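Local coordinates for protein aspartate-semialdehyde dehydrogenase (Candida albicans, PDB 3HSK) that catalyses the NADPH-dependent reductive dephosphorylation of 4-phospho-L-aspartate to its semialdehyde, the second step in the biosynthesis of the aspartate-derived amino acids, at residues A[129-135]-A[233-238]; A[143-147]-A[246-250]; A[47-51]-A[90-94]. One frame throughout, in Å; residues are numbered along the deposited sequence.

Interaction 1. Residues A[129-135]-A[233-238]; sequences REKDVPL and WETKKI
Lys237, on the last turns of helix 227-238, sends its extended chain into the loop 129-135, where NZ donates to Val133 O (2.7 Å) and to Glu130 O (2.9 Å). Glu130 O also closes the type I turn Glu130-Val133 by accepting from Val133 N, which reaches it from the opposite face of the carbonyl plane to NZ. This is the tight, buried part of the contact: Leu135 CB lies along the lysine chain, 3.8 Å from Lys237 CD, while Leu135 CD2 meets Glu234 CG at 3.7 Å and Leu135 CG packs on Ile238 CG1.

Toward solvent the contact becomes a flat stack. The exposed Arg129, extended from CG to NE, lays its guanidinium on the Trp233 indole with the planes 5° apart and centres 3.9 Å apart, and its CD sits over the six-membered ring. A water accepts a weak bond from Arg129 NE and donates to Glu234 OE2, which is also salt-bridged to Arg128.

With Arg128 O as a third acceptor, the buried ammonium is held by backbone carbonyls, a pattern that probably fixes the turn against the helix and favours the charged lysine, whereas the arginine is held mainly by stacking and cation-pi contact on the indole.

Interaction 2. Residues A[143-147]-A[246-250]; sequences EHIDV and GTEFV
Phe249 inserts the CE1-CZ side of its ring between His144 and Val147. Its CE1 stands over one face of the imidazole, offset toward the rim of that ring and 3.4 Å from His144 CG. The two rings are inclined to each other by 47°, with centroids 4.8 Å apart, so the pair is oblique, neither a parallel stack nor a T-shape. His144 CB also touches Phe249 CE1, which brings the base of the histidine side chain into the same contact.

The next position round the phenyl ring, CZ, meets backbone and side chain together. His144 O lies in the plane of the Phe249 ring at its edge, 3.2 Å from CZ, a placement consistent with weak attraction between the carbonyl oxygen and the slightly positive ring hydrogens. Val147 CG2 approaches the same carbon obliquely at 3.5 Å. The valine divides its two methyls: with CG1 anti to the backbone N (chi1 177°), that methyl is turned to the loop carbonyls, 3.7 Å from Thr247 O and 4.0 Å from Gly246 O, leaving CG2 for the phenyl ring.

No hydrogen bond joins the two segments, and several of their polar groups find partners outside. His144 NE2 bonds to Gly240 O, which probably fixes the imidazole whose face receives the phenylalanine, while Asn243 OD1 accepts from the backbone N of both Thr247 and Glu248. Val242 packs on both Val147 and Phe249.

Gly240, Val242 and Asn243 thus tie the contact to the small two-stranded antiparallel hairpin of 241-242 and 249-250. Through Phe249, this beta-hairpin, part of the dimerisation domain, packs against the 3-10 turn and first turn of helix 146-157.

Interaction 3. Residues A[47-51]-A[90-94]; sequences IHALG and NFLEC
Ala49 meets the short 3-10 turn 91-93 through its single methyl, which sits over the centre of the Phe91 ring, 3.8 Å from the centroid, a CH-pi contact. The same CB touches Asn90 CB at 3.7 Å and Cys94 SG at 3.9 Å, so three residues of the loop converge on one small side chain. At its far end the phenyl ring reaches on along the strand: Gly51 N lies in the ring plane at the edge, 3.5 Å from Phe91 CZ. The lack of a side chain at Gly51 lets the ring come this close to the backbone.

Beside this apolar patch, His48 supplies the polar side of the contact. With CG anti to the backbone N (chi1 -163°), its ring is directed to the loop, where ND1 makes a weak hydrogen bond of 3.4 Å to Asn90 O, the carbonyl oxygen lying in the imidazole plane and the N-H...O angle being 147°. The Asn90 amide is turned 75° to the ring, its OD1 3.5 Å from His48 CE1.

Further out, Asn90 O is held in place by the 3-10 turn itself, accepting from Glu93 N. Phe113 packs edge-to-face with Phe91, and Leu25 also touches that ring. The strand is fixed by backbone bonds of Ala49 and Gly51 to Val24, in the parallel sheet of the NADP-binding domain.

The contact probably rests on burial shared by His48, Ala49 and Phe91; the one hydrogen bond between the segments, being long and weak, adds direction more than strength.

Overall arrangement
Interactions 1 and 2 form one continuous region: their centres are 10 Å apart, and the loop 129-135 meets the segment 246-250 directly, with Lys131 O 2.9 Å from Phe249 N in a probable hydrogen bond. Both join the NAD-binding and dimerisation parts of the chain. Interaction 1 is largely buried and combines charge with carbonyls and an aromatic face; interaction 2 is partly buried and has no hydrogen bond across it, only packing of rings, methyls and backbone carbonyls. Interaction 3 is separate, about 27 Å from either between centres. It is largely buried, though farthest of the three from the chain's centre, within the cofactor-binding domain, packing a loop on strand 45-52 near bound NADP.

Interaction 1. Residues A[129-135]-A[233-238]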
loop_
_atom_site.group_PDB
_atom_site.type_symbol
_atom_site.label_atom_id
_atom_site.label_comp_id
_atom_site.label_asym_id
_atom_site.label_seq_id
_atom_site.Cartn_x
_atom_site.Cartn_y
_atom_site.Cartn_z
ATOM N N ARG A 129 18.310 -13.701 -13.622
ATOM C CA ARG A 129 17.489 -14.051 -14.783
ATOM C C ARG A 129 18.176 -14.994 -15.768
ATOM O O ARG A 129 17.618 -15.291 -16.822
ATOM C CB ARG A 129 16.977 -12.795 -15.501
ATOM C CG ARG A 129 16.228 -11.850 -14.584
ATOM C CD ARG A 129 15.292 -10.904 -15.305
ATOM N NE ARG A 129 14.611 -10.056 -14.324
ATOM C CZ ARG A 129 13.699 -9.126 -14.602
ATOM N NH1 ARG A 129 13.318 -8.889 -15.852
ATOM N NH2 ARG A 129 13.164 -8.427 -13.608
ATOM N N GLU A 130 19.377 -15.464 -15.431
ATOM C CA GLU A 130 20.065 -16.442 -16.285
ATOM C C GLU A 130 19.334 -17.786 -16.271
ATOM O O GLU A 130 18.944 -18.280 -15.212
ATOM C CB GLU A 130 21.537 -16.617 -15.897
ATOM C CG GLU A 130 22.219 -17.733 -16.690
ATOM C CD GLU A 130 23.726 -17.600 -16.769
ATOM O OE1 GLU A 130 24.229 -16.457 -16.805
ATOM O OE2 GLU A 130 24.405 -18.650 -16.815
ATOM N N LYS A 131 19.156 -18.363 -17.455
ATOM C CA LYS A 131 18.308 -19.552 -17.637
ATOM C C LYS A 131 18.710 -20.782 -16.809
ATOM O O LYS A 131 17.843 -21.497 -16.307
ATOM C CB LYS A 131 18.186 -19.905 -19.125
ATOM C CG LYS A 131 17.382 -18.887 -19.931
ATOM C CD LYS A 131 17.235 -19.328 -21.386
ATOM C CE LYS A 131 16.320 -18.399 -22.183
ATOM N NZ LYS A 131 14.934 -18.325 -21.619
ATOM N N ASP A 132 20.009 -21.018 -16.650
ATOM C CA ASP A 132 20.470 -22.166 -15.862
ATOM C C ASP A 132 20.780 -21.844 -14.392
ATOM O O ASP A 132 21.359 -22.668 -13.683
ATOM C CB ASP A 132 21.648 -22.892 -16.547
ATOM C CG ASP A 132 22.839 -21.982 -16.822
ATOM O OD1 ASP A 132 22.632 -20.841 -17.283
ATOM O OD2 ASP A 132 23.991 -22.420 -16.601
ATOM N N VAL A 133 20.383 -20.658 -13.933
ATOM C CA VAL A 133 20.675 -20.243 -12.563
ATOM C C VAL A 133 19.427 -20.270 -11.678
ATOM O O VAL A 133 18.452 -19.564 -11.957
ATOM C CB VAL A 133 21.356 -18.850 -12.508
ATOM C CG1 VAL A 133 21.460 -18.345 -11.061
ATOM C CG2 VAL A 133 22.727 -18.918 -13.156
ATOM N N PRO A 134 19.452 -21.096 -10.613
ATOM C CA PRO A 134 18.331 -21.120 -9.685
ATOM C C PRO A 134 18.166 -19.777 -8.985
ATOM O O PRO A 134 19.147 -19.175 -8.538
ATOM C CB PRO A 134 18.723 -22.216 -8.683
ATOM C CG PRO A 134 19.722 -23.039 -9.392
ATOM C CD PRO A 134 20.489 -22.066 -10.228
ATOM N N LEU A 135 16.929 -19.300 -8.940
ATOM C CA LEU A 135 16.589 -18.105 -8.190
ATOM C C LEU A 135 15.756 -18.570 -7.015
ATOM O O LEU A 135 14.592 -18.931 -7.172
ATOM C CB LEU A 135 15.831 -17.108 -9.067
ATOM C CG LEU A 135 15.322 -15.820 -8.421
ATOM C CD1 LEU A 135 16.459 -14.971 -7.852
ATOM C CD2 LEU A 135 14.509 -15.043 -9.441
ATOM N N TRP A 233 8.584 -10.234 -12.281
ATOM C CA TRP A 233 9.330 -11.236 -13.040
ATOM C C TRP A 233 9.861 -12.380 -12.176
ATOM O O TRP A 233 9.757 -13.548 -12.556
ATOM C CB TRP A 233 10.486 -10.584 -13.812
ATOM C CG TRP A 233 11.083 -11.498 -14.829
ATOM C CD1 TRP A 233 10.786 -11.544 -16.164
ATOM C CD2 TRP A 233 12.067 -12.515 -14.599
ATOM N NE1 TRP A 233 11.534 -12.522 -16.782
ATOM C CE2 TRP A 233 12.327 -13.135 -15.845
ATOM C CE3 TRP A 233 12.766 -12.956 -13.464
ATOM C CZ2 TRP A 233 13.251 -14.180 -15.986
ATOM C CZ3 TRP A 233 13.685 -13.999 -13.604
ATOM C CH2 TRP A 233 13.914 -14.599 -14.858
ATOM N N GLU A 234 10.451 -12.044 -11.033
ATOM C CA GLU A 234 11.082 -13.044 -10.166
ATOM C C GLU A 234 10.092 -14.059 -9.601
ATOM O O GLU A 234 10.408 -15.243 -9.487
ATOM C CB GLU A 234 11.841 -12.373 -9.023
ATOM C CG GLU A 234 13.104 -11.640 -9.457
ATOM C CD GLU A 234 13.959 -11.188 -8.284
ATOM O OE1 GLU A 234 13.673 -11.578 -7.133
ATOM O OE2 GLU A 234 14.927 -10.446 -8.517
ATOM N N THR A 235 8.898 -13.594 -9.244
ATOM C CA THR A 235 7.885 -14.482 -8.678
ATOM C C THR A 235 7.490 -15.579 -9.684
ATOM O O THR A 235 7.243 -16.721 -9.303
ATOM C CB THR A 235 6.648 -13.699 -8.165
ATOM O OG1 THR A 235 6.161 -12.846 -9.196
ATOM C CG2 THR A 235 7.015 -12.834 -6.988
ATOM N N LYS A 236 7.476 -15.225 -10.968
ATOM C CA LYS A 236 7.180 -16.173 -12.049
ATOM C C LYS A 236 8.229 -17.279 -12.192
ATOM O O LYS A 236 7.884 -18.434 -12.473
ATOM C CB LYS A 236 6.973 -15.441 -13.376
ATOM C CG LYS A 236 5.536 -14.983 -13.603
ATOM C CD LYS A 236 5.376 -14.210 -14.900
ATOM C CE LYS A 236 5.084 -12.743 -14.621
ATOM N NZ LYS A 236 5.365 -11.834 -15.769
ATOM N N LYS A 237 9.498 -16.924 -11.990
ATOM C CA LYS A 237 10.585 -17.897 -12.011
ATOM C C LYS A 237 10.580 -18.776 -10.760
ATOM O O LYS A 237 10.749 -19.993 -10.852
ATOM C CB LYS A 237 11.937 -17.198 -12.174
ATOM C CG LYS A 237 13.138 -18.134 -12.100
ATOM C CD LYS A 237 14.423 -17.467 -12.592
ATOM C CE LYS A 237 15.537 -18.502 -12.742
ATOM N NZ LYS A 237 16.816 -17.902 -13.218
ATOM N N ILE A 238 10.391 -18.148 -9.600
ATOM C CA ILE A 238 10.442 -18.846 -8.313
ATOM C C ILE A 238 9.328 -19.880 -8.184
ATOM O O ILE A 238 9.538 -20.956 -7.629
ATOM C CB ILE A 238 10.395 -17.858 -7.128
ATOM C CG1 ILE A 238 11.731 -17.117 -7.005
ATOM C CG2 ILE A 238 10.089 -18.581 -5.822
ATOM C CD1 ILE A 238 11.605 -15.752 -6.365
HETATM O O HOH W 1 15.468 -9.781 -11.045
#

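Interaction 2. Residues A[143-147]-A[246-250]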
loop_
_atom_site.group_PDB
_atom_site.type_symbol
_atom_site.label_atom_id
_atom_site.label_comp_id
_atom_site.label_asym_id
_atom_site.label_seq_id
_atom_site.Cartn_x
_atom_site.Cartn_y
_atom_site.Cartn_z
ATOM N N GLU A 143 13.716 -26.734 -4.223
ATOM C CA GLU A 143 13.785 -27.816 -5.207
ATOM C C GLU A 143 14.434 -27.351 -6.508
ATOM O O GLU A 143 14.951 -28.154 -7.283
ATOM C CB GLU A 143 12.395 -28.427 -5.473
ATOM C CG GLU A 143 11.332 -27.439 -5.992
ATOM C CD GLU A 143 10.573 -26.732 -4.874
ATOM O OE1 GLU A 143 11.047 -26.731 -3.717
ATOM O OE2 GLU A 143 9.489 -26.176 -5.157
ATOM N N HIS A 144 14.419 -26.044 -6.732
ATOM C CA HIS A 144 15.064 -25.474 -7.901
ATOM C C HIS A 144 16.591 -25.669 -7.866
ATOM O O HIS A 144 17.263 -25.584 -8.892
ATOM C CB HIS A 144 14.649 -24.010 -8.059
ATOM C CG HIS A 144 13.318 -23.834 -8.728
ATOM N ND1 HIS A 144 12.861 -22.610 -9.165
ATOM C CD2 HIS A 144 12.361 -24.734 -9.062
ATOM C CE1 HIS A 144 11.669 -22.759 -9.718
ATOM N NE2 HIS A 144 11.346 -24.040 -9.675
ATOM N N ILE A 145 17.117 -25.977 -6.685
ATOM C CA ILE A 145 18.532 -26.327 -6.523
ATOM C C ILE A 145 18.891 -27.690 -7.158
ATOM O O ILE A 145 20.065 -27.942 -7.468
ATOM C CB ILE A 145 18.961 -26.241 -5.032
ATOM C CG1 ILE A 145 18.959 -24.770 -4.581
ATOM C CG2 ILE A 145 20.325 -26.893 -4.801
ATOM C CD1 ILE A 145 19.226 -24.540 -3.091
ATOM N N ASP A 146 17.886 -28.548 -7.371
ATOM C CA ASP A 146 18.102 -29.855 -8.012
ATOM C C ASP A 146 18.814 -29.697 -9.349
ATOM O O ASP A 146 19.574 -30.573 -9.753
ATOM C CB ASP A 146 16.787 -30.618 -8.243
ATOM C CG ASP A 146 16.010 -30.892 -6.957
ATOM O OD1 ASP A 146 16.573 -30.775 -5.847
ATOM O OD2 ASP A 146 14.809 -31.229 -7.070
ATOM N N VAL A 147 18.556 -28.582 -10.035
ATOM C CA VAL A 147 19.196 -28.307 -11.326
ATOM C C VAL A 147 20.725 -28.315 -11.208
ATOM O O VAL A 147 21.405 -28.968 -12.008
ATOM C CB VAL A 147 18.695 -26.990 -11.953
ATOM C CG1 VAL A 147 19.426 -26.693 -13.254
ATOM C CG2 VAL A 147 17.205 -27.070 -12.207
ATOM N N GLY A 246 15.876 -30.506 -18.357
ATOM C CA GLY A 246 16.203 -30.359 -16.934
ATOM C C GLY A 246 17.443 -29.531 -16.628
ATOM O O GLY A 246 18.051 -29.694 -15.568
ATOM N N THR A 247 17.814 -28.645 -17.553
ATOM C CA THR A 247 19.024 -27.818 -17.416
ATOM C C THR A 247 18.705 -26.324 -17.255
ATOM O O THR A 247 19.518 -25.562 -16.724
ATOM C CB THR A 247 19.985 -27.993 -18.626
ATOM O OG1 THR A 247 19.389 -27.434 -19.804
ATOM C CG2 THR A 247 20.302 -29.474 -18.873
ATOM N N GLU A 248 17.531 -25.915 -17.731
ATOM C CA GLU A 248 17.113 -24.514 -17.693
ATOM C C GLU A 248 15.736 -24.354 -17.082
ATOM O O GLU A 248 14.897 -25.258 -17.157
ATOM C CB GLU A 248 17.112 -23.909 -19.096
ATOM C CG GLU A 248 18.499 -23.729 -19.702
ATOM C CD GLU A 248 18.459 -23.162 -21.107
ATOM O OE1 GLU A 248 17.378 -22.704 -21.545
ATOM O OE2 GLU A 248 19.519 -23.177 -21.772
ATOM N N PHE A 249 15.505 -23.185 -16.494
ATOM C CA PHE A 249 14.234 -22.882 -15.862
ATOM C C PHE A 249 13.215 -22.340 -16.853
ATOM O O PHE A 249 13.546 -21.572 -17.753
ATOM C CB PHE A 249 14.434 -21.924 -14.681
ATOM C CG PHE A 249 15.176 -22.545 -13.536
ATOM C CD1 PHE A 249 14.508 -23.321 -12.601
ATOM C CD2 PHE A 249 16.551 -22.384 -13.413
ATOM C CE1 PHE A 249 15.198 -23.920 -11.552
ATOM C CE2 PHE A 249 17.245 -22.979 -12.372
ATOM C CZ PHE A 249 16.566 -23.743 -11.435
ATOM N N VAL A 250 11.974 -22.783 -16.686
ATOM C CA VAL A 250 10.854 -22.268 -17.459
ATOM C C VAL A 250 9.886 -21.608 -16.476
ATOM O O VAL A 250 9.078 -22.294 -15.838
ATOM C CB VAL A 250 10.172 -23.379 -18.315
ATOM C CG1 VAL A 250 8.900 -22.867 -18.978
ATOM C CG2 VAL A 250 11.141 -23.891 -19.382
#

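Interaction 3. Residues A[47-51]-A[90-94]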
loop_
_atom_site.group_PDB
_atom_site.type_symbol
_atom_site.label_atom_id
_atom_site.label_comp_id
_atom_site.label_asym_id
_atom_site.label_seq_id
_atom_site.Cartn_x
_atom_site.Cartn_y
_atom_site.Cartn_z
ATOM N N ILE A 47 34.202 -18.675 8.786
ATOM C CA ILE A 47 34.543 -17.521 7.958
ATOM C C ILE A 47 36.035 -17.570 7.629
ATOM O O ILE A 47 36.886 -17.383 8.500
ATOM C CB ILE A 47 34.149 -16.185 8.633
ATOM C CG1 ILE A 47 32.637 -16.157 8.909
ATOM C CG2 ILE A 47 34.553 -15.003 7.753
ATOM C CD1 ILE A 47 32.191 -15.181 9.987
ATOM N N HIS A 48 36.334 -17.835 6.363
ATOM C CA HIS A 48 37.691 -18.148 5.931
ATOM C C HIS A 48 38.311 -17.063 5.052
ATOM O O HIS A 48 39.515 -16.823 5.123
ATOM C CB HIS A 48 37.702 -19.493 5.195
ATOM C CG HIS A 48 39.062 -20.098 5.064
ATOM N ND1 HIS A 48 39.743 -20.146 3.867
ATOM C CD2 HIS A 48 39.873 -20.675 5.982
ATOM C CE1 HIS A 48 40.913 -20.730 4.052
ATOM N NE2 HIS A 48 41.018 -21.059 5.327
ATOM N N ALA A 49 37.490 -16.423 4.221
ATOM C CA ALA A 49 37.955 -15.382 3.306
ATOM C C ALA A 49 36.929 -14.258 3.175
ATOM O O ALA A 49 35.726 -14.516 3.086
ATOM C CB ALA A 49 38.264 -15.979 1.938
ATOM N N LEU A 50 37.412 -13.016 3.174
ATOM C CA LEU A 50 36.562 -11.847 2.943
ATOM C C LEU A 50 37.077 -11.028 1.768
ATOM O O LEU A 50 38.280 -10.823 1.628
ATOM C CB LEU A 50 36.479 -10.968 4.194
ATOM C CG LEU A 50 35.859 -11.533 5.478
ATOM C CD1 LEU A 50 35.778 -10.444 6.528
ATOM C CD2 LEU A 50 34.474 -12.132 5.232
ATOM N N GLY A 51 36.165 -10.555 0.929
ATOM C CA GLY A 51 36.543 -9.826 -0.273
ATOM C C GLY A 51 35.813 -8.512 -0.453
ATOM O O GLY A 51 34.599 -8.434 -0.249
ATOM N N ASN A 90 42.885 -17.979 -0.267
ATOM C CA ASN A 90 41.863 -18.416 0.684
ATOM C C ASN A 90 40.509 -18.678 0.036
ATOM O O ASN A 90 39.772 -19.567 0.470
ATOM C CB ASN A 90 41.705 -17.400 1.824
ATOM C CG ASN A 90 42.873 -17.424 2.801
ATOM O OD1 ASN A 90 43.458 -18.478 3.075
ATOM N ND2 ASN A 90 43.212 -16.256 3.338
ATOM N N PHE A 91 40.187 -17.899 -0.996
ATOM C CA PHE A 91 38.922 -18.047 -1.714
ATOM C C PHE A 91 38.810 -19.392 -2.429
ATOM O O PHE A 91 37.729 -19.982 -2.467
ATOM C CB PHE A 91 38.688 -16.882 -2.683
ATOM C CG PHE A 91 38.011 -15.696 -2.051
ATOM C CD1 PHE A 91 36.744 -15.821 -1.484
ATOM C CD2 PHE A 91 38.633 -14.456 -2.025
ATOM C CE1 PHE A 91 36.108 -14.729 -0.897
ATOM C CE2 PHE A 91 38.007 -13.354 -1.440
ATOM C CZ PHE A 91 36.742 -13.495 -0.871
ATOM N N LEU A 92 39.923 -19.884 -2.969
ATOM C CA LEU A 92 39.954 -21.212 -3.585
ATOM C C LEU A 92 39.779 -22.341 -2.568
ATOM O O LEU A 92 39.546 -23.497 -2.945
ATOM C CB LEU A 92 41.238 -21.419 -4.397
ATOM C CG LEU A 92 41.136 -21.200 -5.910
ATOM C CD1 LEU A 92 42.520 -21.031 -6.527
ATOM C CD2 LEU A 92 40.377 -22.351 -6.584
ATOM N N GLU A 93 39.879 -21.998 -1.287
ATOM C CA GLU A 93 39.769 -22.975 -0.203
ATOM C C GLU A 93 38.361 -23.041 0.398
ATOM O O GLU A 93 38.071 -23.933 1.205
ATOM C CB GLU A 93 40.799 -22.680 0.899
ATOM C CG GLU A 93 42.257 -22.715 0.423
ATOM C CD GLU A 93 43.263 -22.644 1.558
ATOM O OE1 GLU A 93 42.863 -22.380 2.713
ATOM O OE2 GLU A 93 44.467 -22.858 1.291
ATOM N N CYS A 94 37.499 -22.102 0.003
ATOM C CA CYS A 94 36.130 -22.030 0.514
ATOM C C CYS A 94 35.209 -23.029 -0.169
ATOM O O CYS A 94 35.191 -23.134 -1.402
ATOM C CB CYS A 94 35.552 -20.629 0.326
ATOM S SG CYS A 94 36.437 -19.337 1.175
#